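GDP-6-deoxy-D-mannose reductase (Pseudomonas aeruginosa, PDB 6X3B) probably reduces GDP-4-dehydro-6-deoxy-D-mannose to GDP-rhamnose with bound NADPH, a step in making the sugar units of the lipopolysaccharide O-antigen. Local coordinates at residues 122-128 against 154-159; 173-179 against 242-248. All blocks are in the same frame, centred on the assembly; numbering follows the deposited sequence.

Contact 1: residues 122-128 against 154-159; sequences YISSGDV and SKLAAE. With NDP (NADPH dihydro-nicotinamide-adenine-dinucleotide phosphate), chain E.
Lys155 reaches from its helix past Tyr122 to the end of strand 119-123, and its NZ donates to the carbonyl O of Ile123 at 2.8 Å, the C=O...N angle being 150°. The same ammonium group donates to both ribose hydroxyls next to the nicotinamide, O2D at 3.0 Å and O3D at 2.8 Å, so three oxygens fix its position. Bends at chi2 (-61°) and chi3 (-98°) steer the chain past Tyr122 OH and bring NZ between the Ile123 carbonyl and the ribose; a lysine suits the place because its long flexible chain ends in a single nitrogen with three N-H groups, one for each oxygen. Together with Tyr151, which also hydrogen-bonds NADPH, it forms the Tyr-x-x-x-Lys pair characteristic of short-chain dehydrogenase/reductases.

Tyr122 lies against the helix. Its OH sits 3.2 Å from CB of Ala158, a residue small enough to let the ring come close, and the backbone C of Ala158 lies over one ring face. Val128 sets CG1 3.8 Å from CB of Lys155, a branched apolar group covering the lysine's aliphatic root. Ser124 OG donates at 2.5 Å to Glu159 OE2, which receives the bond on its anti lone pair, the one away from OE1.

Helix 150-169 thus packs on the central sheet, where strand 119-123 runs parallel to its neighbour 172-182; helix 93-114 touches Tyr122, and Ala157 meets Ala157 of the second subunit.

Contact 2: residues 173-179 against 242-248; sequences VLVARPF and GAVYNVC. With NDP (NADPH dihydro-nicotinamide-adenine-dinucleotide phosphate), chain E.
Two neighbouring parallel strands of the Rossmann-type sheet, 172-182 and 244-247, pair here in regular register. Val175 O accepts from Tyr245 N at 2.7 Å, Arg177 N donates to Tyr245 O at 2.7 Å, and the ladder runs on to Phe179 N and Val247 O at 2.9 Å. Val247 N approaches Arg177 O from 60° out of the carbonyl plane.

On one face, Val175 and Val244 stand side by side, CB to CG2 3.9 Å, as beta-branched residues suit a strand. CG1 of Val244 also lies over a face of the Arg177 guanidinium, 3.5 Å from NE; the extended arginine chain carries that group alongside the neighbouring strand. On the other face, Ala176 CB meets Val247 CG2 at 3.9 Å, its small methyl leaving room for helix 225-238. On the Val175 face too, Asn246 OD1, hydrogen-bonded to Tyr129 OH, meets the Phe179 ring edge in its plane; past the last bridge, Cys248 SG lies over the ring face, 4.8 Å from the centroid, a loose sulfur-aromatic contact.

The buried guanidinium is answered by a salt bridge to Glu159 and by the same Tyr129 OH, which would be expected to stabilise its positive charge.

Overall arrangement
From the N terminus, the chain first lays down the first part of the sheet and its helices, with several NADPH contacts such as those of Ser31 and Val34, then strand 119-123. Contact 1 closes when helix 150-169 returns to the end of that strand, after a connection that is mostly loop. The chain then enters strand 172-182, next to 119-123 in the sheet, and contact 2 closes much later, once a longer excursion through helices and further strands brings 244-247 alongside. The two loops therefore follow in series, neither crossing nor nesting. Besides the salt bridge, they meet through a probable hydrogen bond from Gly126 N to Pro178 O, and both border NADPH near the nicotinamide.

Contact 1: residues 122-128 against 154-159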
loop_
_atom_site.group_PDB
_atom_site.type_symbol
_atom_site.label_atom_id
_atom_site.label_comp_id
_atom_site.label_asym_id
_atom_site.label_seq_id
_atom_site.Cartn_x
_atom_site.Cartn_y
_atom_site.Cartn_z
ATOM N N TYR A 122 2.087 -11.586 -8.412
ATOM C CA TYR A 122 1.343 -10.355 -8.604
ATOM C C TYR A 122 2.167 -9.423 -9.479
ATOM O O TYR A 122 3.354 -9.206 -9.213
ATOM C CB TYR A 122 1.029 -9.675 -7.271
ATOM C CG TYR A 122 0.356 -8.370 -7.522
ATOM C CD1 TYR A 122 -0.933 -8.345 -8.035
ATOM C CD2 TYR A 122 1.033 -7.164 -7.353
ATOM C CE1 TYR A 122 -1.568 -7.145 -8.316
ATOM C CE2 TYR A 122 0.412 -5.957 -7.628
ATOM C CZ TYR A 122 -0.889 -5.963 -8.125
ATOM O OH TYR A 122 -1.529 -4.774 -8.408
ATOM N N ILE A 123 1.553 -8.898 -10.537
ATOM C CA ILE A 123 2.241 -8.009 -11.458
ATOM C C ILE A 123 1.910 -6.580 -11.041
ATOM O O ILE A 123 0.776 -6.109 -11.215
ATOM C CB ILE A 123 1.867 -8.285 -12.925
ATOM C CG1 ILE A 123 2.286 -9.717 -13.341
ATOM C CG2 ILE A 123 2.565 -7.282 -13.858
ATOM C CD1 ILE A 123 3.690 -10.167 -12.815
ATOM N N SER A 124 2.913 -5.897 -10.483
ATOM C CA SER A 124 2.790 -4.506 -10.057
ATOM C C SER A 124 3.297 -3.599 -11.172
ATOM O O SER A 124 2.985 -3.828 -12.346
ATOM C CB SER A 124 3.561 -4.303 -8.741
ATOM O OG SER A 124 3.411 -2.990 -8.210
ATOM N N SER A 125 4.076 -2.578 -10.833
ATOM C CA SER A 125 4.592 -1.636 -11.822
ATOM C C SER A 125 5.749 -0.857 -11.221
ATOM O O SER A 125 5.711 -0.513 -10.043
ATOM C CB SER A 125 3.514 -0.652 -12.280
ATOM O OG SER A 125 4.110 0.402 -13.022
ATOM N N GLY A 126 6.769 -0.584 -12.037
ATOM C CA GLY A 126 7.824 0.320 -11.602
ATOM C C GLY A 126 7.327 1.726 -11.324
ATOM O O GLY A 126 8.072 2.534 -10.762
ATOM N N ASP A 127 6.081 2.025 -11.701
ATOM C CA ASP A 127 5.484 3.325 -11.422
ATOM C C ASP A 127 5.231 3.527 -9.931
ATOM O O ASP A 127 5.044 4.668 -9.510
ATOM C CB ASP A 127 4.179 3.470 -12.241
ATOM C CG ASP A 127 3.683 4.908 -12.332
ATOM O OD1 ASP A 127 4.509 5.837 -12.514
ATOM O OD2 ASP A 127 2.450 5.118 -12.250
ATOM N N VAL A 128 5.244 2.463 -9.114
ATOM C CA VAL A 128 5.035 2.680 -7.679
ATOM C C VAL A 128 6.138 3.524 -7.060
ATOM O O VAL A 128 5.914 4.159 -6.022
ATOM C CB VAL A 128 4.913 1.350 -6.908
ATOM C CG1 VAL A 128 3.717 0.533 -7.398
ATOM C CG2 VAL A 128 6.220 0.554 -7.021
ATOM N N SER A 154 -2.807 2.057 -6.146
ATOM C CA SER A 154 -3.510 0.775 -6.141
ATOM C C SER A 154 -2.564 -0.399 -6.367
ATOM O O SER A 154 -2.778 -1.473 -5.794
ATOM C CB SER A 154 -4.623 0.780 -7.197
ATOM O OG SER A 154 -4.095 0.590 -8.503
ATOM N N LYS A 155 -1.497 -0.215 -7.154
ATOM C CA LYS A 155 -0.543 -1.305 -7.349
ATOM C C LYS A 155 0.235 -1.595 -6.067
ATOM O O LYS A 155 0.408 -2.755 -5.690
ATOM C CB LYS A 155 0.430 -0.986 -8.486
ATOM C CG LYS A 155 -0.207 -0.727 -9.828
ATOM C CD LYS A 155 -1.000 -1.940 -10.345
ATOM C CE LYS A 155 -0.175 -2.731 -11.334
ATOM N NZ LYS A 155 -0.884 -3.953 -11.760
ATOM N N LEU A 156 0.695 -0.554 -5.374
ATOM C CA LEU A 156 1.425 -0.765 -4.125
ATOM C C LEU A 156 0.524 -1.381 -3.066
ATOM O O LEU A 156 0.951 -2.263 -2.303
ATOM C CB LEU A 156 2.002 0.570 -3.619
ATOM C CG LEU A 156 3.015 0.526 -2.473
ATOM C CD1 LEU A 156 4.221 -0.313 -2.909
ATOM C CD2 LEU A 156 3.448 1.947 -2.067
ATOM N N ALA A 157 -0.731 -0.929 -2.998
ATOM C CA ALA A 157 -1.665 -1.515 -2.050
ATOM C C ALA A 157 -1.888 -3.001 -2.356
ATOM O O ALA A 157 -1.926 -3.837 -1.445
ATOM C CB ALA A 157 -2.984 -0.742 -2.073
ATOM N N ALA A 158 -2.029 -3.353 -3.633
ATOM C CA ALA A 158 -2.259 -4.760 -3.963
ATOM C C ALA A 158 -1.016 -5.614 -3.707
ATOM O O ALA A 158 -1.138 -6.784 -3.337
ATOM C CB ALA A 158 -2.691 -4.876 -5.422
ATOM N N GLU A 159 0.179 -5.058 -3.933
ATOM C CA GLU A 159 1.420 -5.725 -3.534
ATOM C C GLU A 159 1.366 -6.135 -2.069
ATOM O O GLU A 159 1.615 -7.295 -1.720
ATOM C CB GLU A 159 2.620 -4.791 -3.731
ATOM C CG GLU A 159 3.131 -4.550 -5.132
ATOM C CD GLU A 159 4.436 -3.752 -5.100
ATOM O OE1 GLU A 159 5.077 -3.711 -4.021
ATOM O OE2 GLU A 159 4.848 -3.182 -6.130
HETATM P PA NDP E . -4.365 -4.121 -20.349
HETATM O O1A NDP E . -5.124 -2.935 -19.859
HETATM O O2A NDP E . -3.946 -4.158 -21.781
HETATM O O5B NDP E . -5.178 -5.456 -20.002
HETATM C C5B NDP E . -5.955 -5.506 -18.781
HETATM C C4B NDP E . -6.635 -6.849 -18.686
HETATM O O4B NDP E . -7.396 -6.915 -17.453
HETATM C C3B NDP E . -7.625 -7.183 -19.812
HETATM O O3B NDP E . -7.497 -8.541 -20.216
HETATM C C2B NDP E . -8.977 -6.895 -19.172
HETATM O O2B NDP E . -9.993 -7.703 -19.760
HETATM C C1B NDP E . -8.709 -7.333 -17.738
HETATM N N9A NDP E . -9.614 -6.741 -16.763
HETATM C C8A NDP E . -9.779 -5.405 -16.494
HETATM N N7A NDP E . -10.671 -5.168 -15.567
HETATM C C5A NDP E . -11.127 -6.425 -15.200
HETATM C C6A NDP E . -12.083 -6.854 -14.262
HETATM N N6A NDP E . -12.761 -5.991 -13.509
HETATM N N1A NDP E . -12.306 -8.184 -14.140
HETATM C C2A NDP E . -11.602 -9.014 -14.919
HETATM N N3A NDP E . -10.679 -8.730 -15.834
HETATM C C4A NDP E . -10.483 -7.404 -15.930
HETATM O O3 NDP E . -3.060 -4.312 -19.441
HETATM P PN NDP E . -1.548 -4.647 -19.846
HETATM O O1N NDP E . -1.515 -5.999 -20.475
HETATM O O2N NDP E . -0.994 -3.494 -20.612
HETATM O O5D NDP E . -0.847 -4.713 -18.407
HETATM C C5D NDP E . -0.702 -6.000 -17.760
HETATM C C4D NDP E . -0.207 -5.788 -16.351
HETATM O O4D NDP E . 1.091 -5.145 -16.397
HETATM C C3D NDP E . -1.090 -4.901 -15.461
HETATM O O3D NDP E . -1.132 -5.390 -14.128
HETATM C C2D NDP E . -0.386 -3.550 -15.563
HETATM O O2D NDP E . -0.642 -2.708 -14.450
HETATM C C1D NDP E . 1.079 -3.965 -15.631
HETATM N N1N NDP E . 1.932 -2.944 -16.309
HETATM C C2N NDP E . 1.861 -2.751 -17.662
HETATM C C3N NDP E . 2.738 -1.933 -18.319
HETATM C C7N NDP E . 2.440 -1.573 -19.724
HETATM O O7N NDP E . 3.166 -0.770 -20.318
HETATM N N7N NDP E . 1.390 -2.134 -20.306
HETATM C C4N NDP E . 3.942 -1.450 -17.585
HETATM C C5N NDP E . 3.882 -1.671 -16.131
HETATM C C6N NDP E . 2.805 -2.177 -15.578
HETATM P P2B NDP E . -11.111 -6.798 -20.494
HETATM O O1X NDP E . -12.118 -7.775 -21.063
HETATM O O2X NDP E . -11.722 -5.898 -19.441
HETATM O O3X NDP E . -10.402 -6.011 -21.576
#

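Contact 2: residues 173-179 against 242-248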
loop_
_atom_site.group_PDB
_atom_site.type_symbol
_atom_site.label_atom_id
_atom_site.label_comp_id
_atom_site.label_asym_id
_atom_site.label_seq_id
_atom_site.Cartn_x
_atom_site.Cartn_y
_atom_site.Cartn_z
ATOM N N VAL A 173 4.158 -16.293 -2.619
ATOM C CA VAL A 173 3.753 -15.054 -3.264
ATOM C C VAL A 173 4.994 -14.322 -3.736
ATOM O O VAL A 173 5.953 -14.139 -2.973
ATOM C CB VAL A 173 2.930 -14.163 -2.321
ATOM C CG1 VAL A 173 2.627 -12.842 -3.003
ATOM C CG2 VAL A 173 1.659 -14.894 -1.918
ATOM N N LEU A 174 4.963 -13.890 -4.988
ATOM C CA LEU A 174 6.027 -13.115 -5.591
ATOM C C LEU A 174 5.434 -11.839 -6.174
ATOM O O LEU A 174 4.279 -11.814 -6.622
ATOM C CB LEU A 174 6.709 -13.901 -6.708
ATOM C CG LEU A 174 7.093 -15.346 -6.369
ATOM C CD1 LEU A 174 7.286 -16.124 -7.673
ATOM C CD2 LEU A 174 8.380 -15.338 -5.548
ATOM N N VAL A 175 6.235 -10.779 -6.170
ATOM C CA VAL A 175 5.834 -9.500 -6.735
ATOM C C VAL A 175 6.871 -9.094 -7.772
ATOM O O VAL A 175 8.079 -9.110 -7.502
ATOM C CB VAL A 175 5.681 -8.415 -5.650
ATOM C CG1 VAL A 175 5.557 -7.056 -6.303
ATOM C CG2 VAL A 175 4.456 -8.694 -4.810
ATOM N N ALA A 176 6.399 -8.728 -8.955
ATOM C CA ALA A 176 7.249 -8.161 -9.982
ATOM C C ALA A 176 6.863 -6.707 -10.195
ATOM O O ALA A 176 5.672 -6.392 -10.262
ATOM C CB ALA A 176 7.106 -8.933 -11.294
ATOM N N ARG A 177 7.865 -5.827 -10.332
ATOM C CA ARG A 177 7.668 -4.411 -10.680
ATOM C C ARG A 177 8.277 -4.155 -12.052
ATOM O O ARG A 177 9.454 -3.782 -12.161
ATOM C CB ARG A 177 8.287 -3.470 -9.636
ATOM C CG ARG A 177 7.584 -3.529 -8.281
ATOM C CD ARG A 177 8.343 -2.759 -7.190
ATOM N NE ARG A 177 7.560 -2.699 -5.964
ATOM C CZ ARG A 177 8.035 -2.236 -4.810
ATOM N NH1 ARG A 177 9.300 -1.825 -4.737
ATOM N NH2 ARG A 177 7.251 -2.187 -3.737
ATOM N N PRO A 178 7.543 -4.379 -13.133
ATOM C CA PRO A 178 8.113 -4.144 -14.464
ATOM C C PRO A 178 8.166 -2.661 -14.767
ATOM O O PRO A 178 7.279 -1.891 -14.380
ATOM C CB PRO A 178 7.131 -4.858 -15.397
ATOM C CG PRO A 178 5.804 -4.767 -14.642
ATOM C CD PRO A 178 6.178 -4.935 -13.193
ATOM N N PHE A 179 9.221 -2.262 -15.471
ATOM C CA PHE A 179 9.311 -0.882 -15.920
ATOM C C PHE A 179 8.715 -0.808 -17.330
ATOM O O PHE A 179 7.778 -1.556 -17.630
ATOM C CB PHE A 179 10.765 -0.392 -15.797
ATOM C CG PHE A 179 11.191 -0.133 -14.344
ATOM C CD1 PHE A 179 11.096 -1.137 -13.389
ATOM C CD2 PHE A 179 11.644 1.117 -13.940
ATOM C CE1 PHE A 179 11.478 -0.916 -12.056
ATOM C CE2 PHE A 179 12.033 1.349 -12.620
ATOM C CZ PHE A 179 11.940 0.330 -11.670
ATOM N N GLY A 242 7.710 -14.312 -0.908
ATOM C CA GLY A 242 7.724 -13.087 -0.135
ATOM C C GLY A 242 8.549 -11.957 -0.713
ATOM O O GLY A 242 8.562 -10.862 -0.129
ATOM N N ALA A 243 9.212 -12.157 -1.851
ATOM C CA ALA A 243 10.141 -11.153 -2.354
ATOM C C ALA A 243 9.528 -10.326 -3.485
ATOM O O ALA A 243 8.662 -10.797 -4.229
ATOM C CB ALA A 243 11.446 -11.799 -2.828
ATOM N N VAL A 244 10.005 -9.080 -3.593
ATOM C CA VAL A 244 9.651 -8.131 -4.644
ATOM C C VAL A 244 10.826 -8.006 -5.607
ATOM O O VAL A 244 11.968 -7.807 -5.176
ATOM C CB VAL A 244 9.308 -6.758 -4.040
ATOM C CG1 VAL A 244 9.066 -5.725 -5.131
ATOM C CG2 VAL A 244 8.120 -6.870 -3.093
ATOM N N TYR A 245 10.549 -8.091 -6.912
ATOM C CA TYR A 245 11.590 -8.011 -7.933
ATOM C C TYR A 245 11.266 -6.937 -8.957
ATOM O O TYR A 245 10.172 -6.957 -9.534
ATOM C CB TYR A 245 11.744 -9.349 -8.668
ATOM C CG TYR A 245 12.121 -10.478 -7.765
ATOM C CD1 TYR A 245 11.153 -11.219 -7.104
ATOM C CD2 TYR A 245 13.456 -10.799 -7.566
ATOM C CE1 TYR A 245 11.504 -12.260 -6.263
ATOM C CE2 TYR A 245 13.823 -11.825 -6.732
ATOM C CZ TYR A 245 12.854 -12.553 -6.093
ATOM O OH TYR A 245 13.261 -13.574 -5.289
ATOM N N ASN A 246 12.212 -6.019 -9.195
ATOM C CA ASN A 246 12.152 -5.183 -10.392
ATOM C C ASN A 246 12.330 -6.049 -11.634
ATOM O O ASN A 246 13.167 -6.951 -11.657
ATOM C CB ASN A 246 13.255 -4.132 -10.397
ATOM C CG ASN A 246 13.062 -3.058 -9.342
ATOM O OD1 ASN A 246 11.952 -2.848 -8.825
ATOM N ND2 ASN A 246 14.142 -2.358 -9.037
ATOM N N VAL A 247 11.566 -5.747 -12.675
ATOM C CA VAL A 247 11.764 -6.358 -13.991
ATOM C C VAL A 247 12.081 -5.207 -14.942
ATOM O O VAL A 247 11.193 -4.433 -15.320
ATOM C CB VAL A 247 10.547 -7.171 -14.449
ATOM C CG1 VAL A 247 10.783 -7.735 -15.879
ATOM C CG2 VAL A 247 10.241 -8.331 -13.449
ATOM N N CYS A 248 13.355 -5.076 -15.321
ATOM C CA CYS A 248 13.828 -3.916 -16.066
ATOM C C CYS A 248 15.123 -4.282 -16.782
ATOM O O CYS A 248 15.730 -5.326 -16.527
ATOM C CB CYS A 248 14.034 -2.707 -15.134
ATOM S SG CYS A 248 15.106 -3.099 -13.706
HETATM P PA NDP E . -4.365 -4.121 -20.349
HETATM O O1A NDP E . -5.124 -2.935 -19.859
HETATM O O2A NDP E . -3.946 -4.158 -21.781
HETATM O O5B NDP E . -5.178 -5.456 -20.002
HETATM C C5B NDP E . -5.955 -5.506 -18.781
HETATM C C4B NDP E . -6.635 -6.849 -18.686
HETATM O O4B NDP E . -7.396 -6.915 -17.453
HETATM C C3B NDP E . -7.625 -7.183 -19.812
HETATM O O3B NDP E . -7.497 -8.541 -20.216
HETATM C C2B NDP E . -8.977 -6.895 -19.172
HETATM O O2B NDP E . -9.993 -7.703 -19.760
HETATM C C1B NDP E . -8.709 -7.333 -17.738
HETATM N N9A NDP E . -9.614 -6.741 -16.763
HETATM C C8A NDP E . -9.779 -5.405 -16.494
HETATM N N7A NDP E . -10.671 -5.168 -15.567
HETATM C C5A NDP E . -11.127 -6.425 -15.200
HETATM C C6A NDP E . -12.083 -6.854 -14.262
HETATM N N6A NDP E . -12.761 -5.991 -13.509
HETATM N N1A NDP E . -12.306 -8.184 -14.140
HETATM C C2A NDP E . -11.602 -9.014 -14.919
HETATM N N3A NDP E . -10.679 -8.730 -15.834
HETATM C C4A NDP E . -10.483 -7.404 -15.930
HETATM O O3 NDP E . -3.060 -4.312 -19.441
HETATM P PN NDP E . -1.548 -4.647 -19.846
HETATM O O1N NDP E . -1.515 -5.999 -20.475
HETATM O O2N NDP E . -0.994 -3.494 -20.612
HETATM O O5D NDP E . -0.847 -4.713 -18.407
HETATM C C5D NDP E . -0.702 -6.000 -17.760
HETATM C C4D NDP E . -0.207 -5.788 -16.351
HETATM O O4D NDP E . 1.091 -5.145 -16.397
HETATM C C3D NDP E . -1.090 -4.901 -15.461
HETATM O O3D NDP E . -1.132 -5.390 -14.128
HETATM C C2D NDP E . -0.386 -3.550 -15.563
HETATM O O2D NDP E . -0.642 -2.708 -14.450
HETATM C C1D NDP E . 1.079 -3.965 -15.631
HETATM N N1N NDP E . 1.932 -2.944 -16.309
HETATM C C2N NDP E . 1.861 -2.751 -17.662
HETATM C C3N NDP E . 2.738 -1.933 -18.319
HETATM C C7N NDP E . 2.440 -1.573 -19.724
HETATM O O7N NDP E . 3.166 -0.770 -20.318
HETATM N N7N NDP E . 1.390 -2.134 -20.306
HETATM C C4N NDP E . 3.942 -1.450 -17.585
HETATM C C5N NDP E . 3.882 -1.671 -16.131
HETATM C C6N NDP E . 2.805 -2.177 -15.578
HETATM P P2B NDP E . -11.111 -6.798 -20.494
HETATM O O1X NDP E . -12.118 -7.775 -21.063
HETATM O O2X NDP E . -11.722 -5.898 -19.441
HETATM O O3X NDP E . -10.402 -6.011 -21.576
#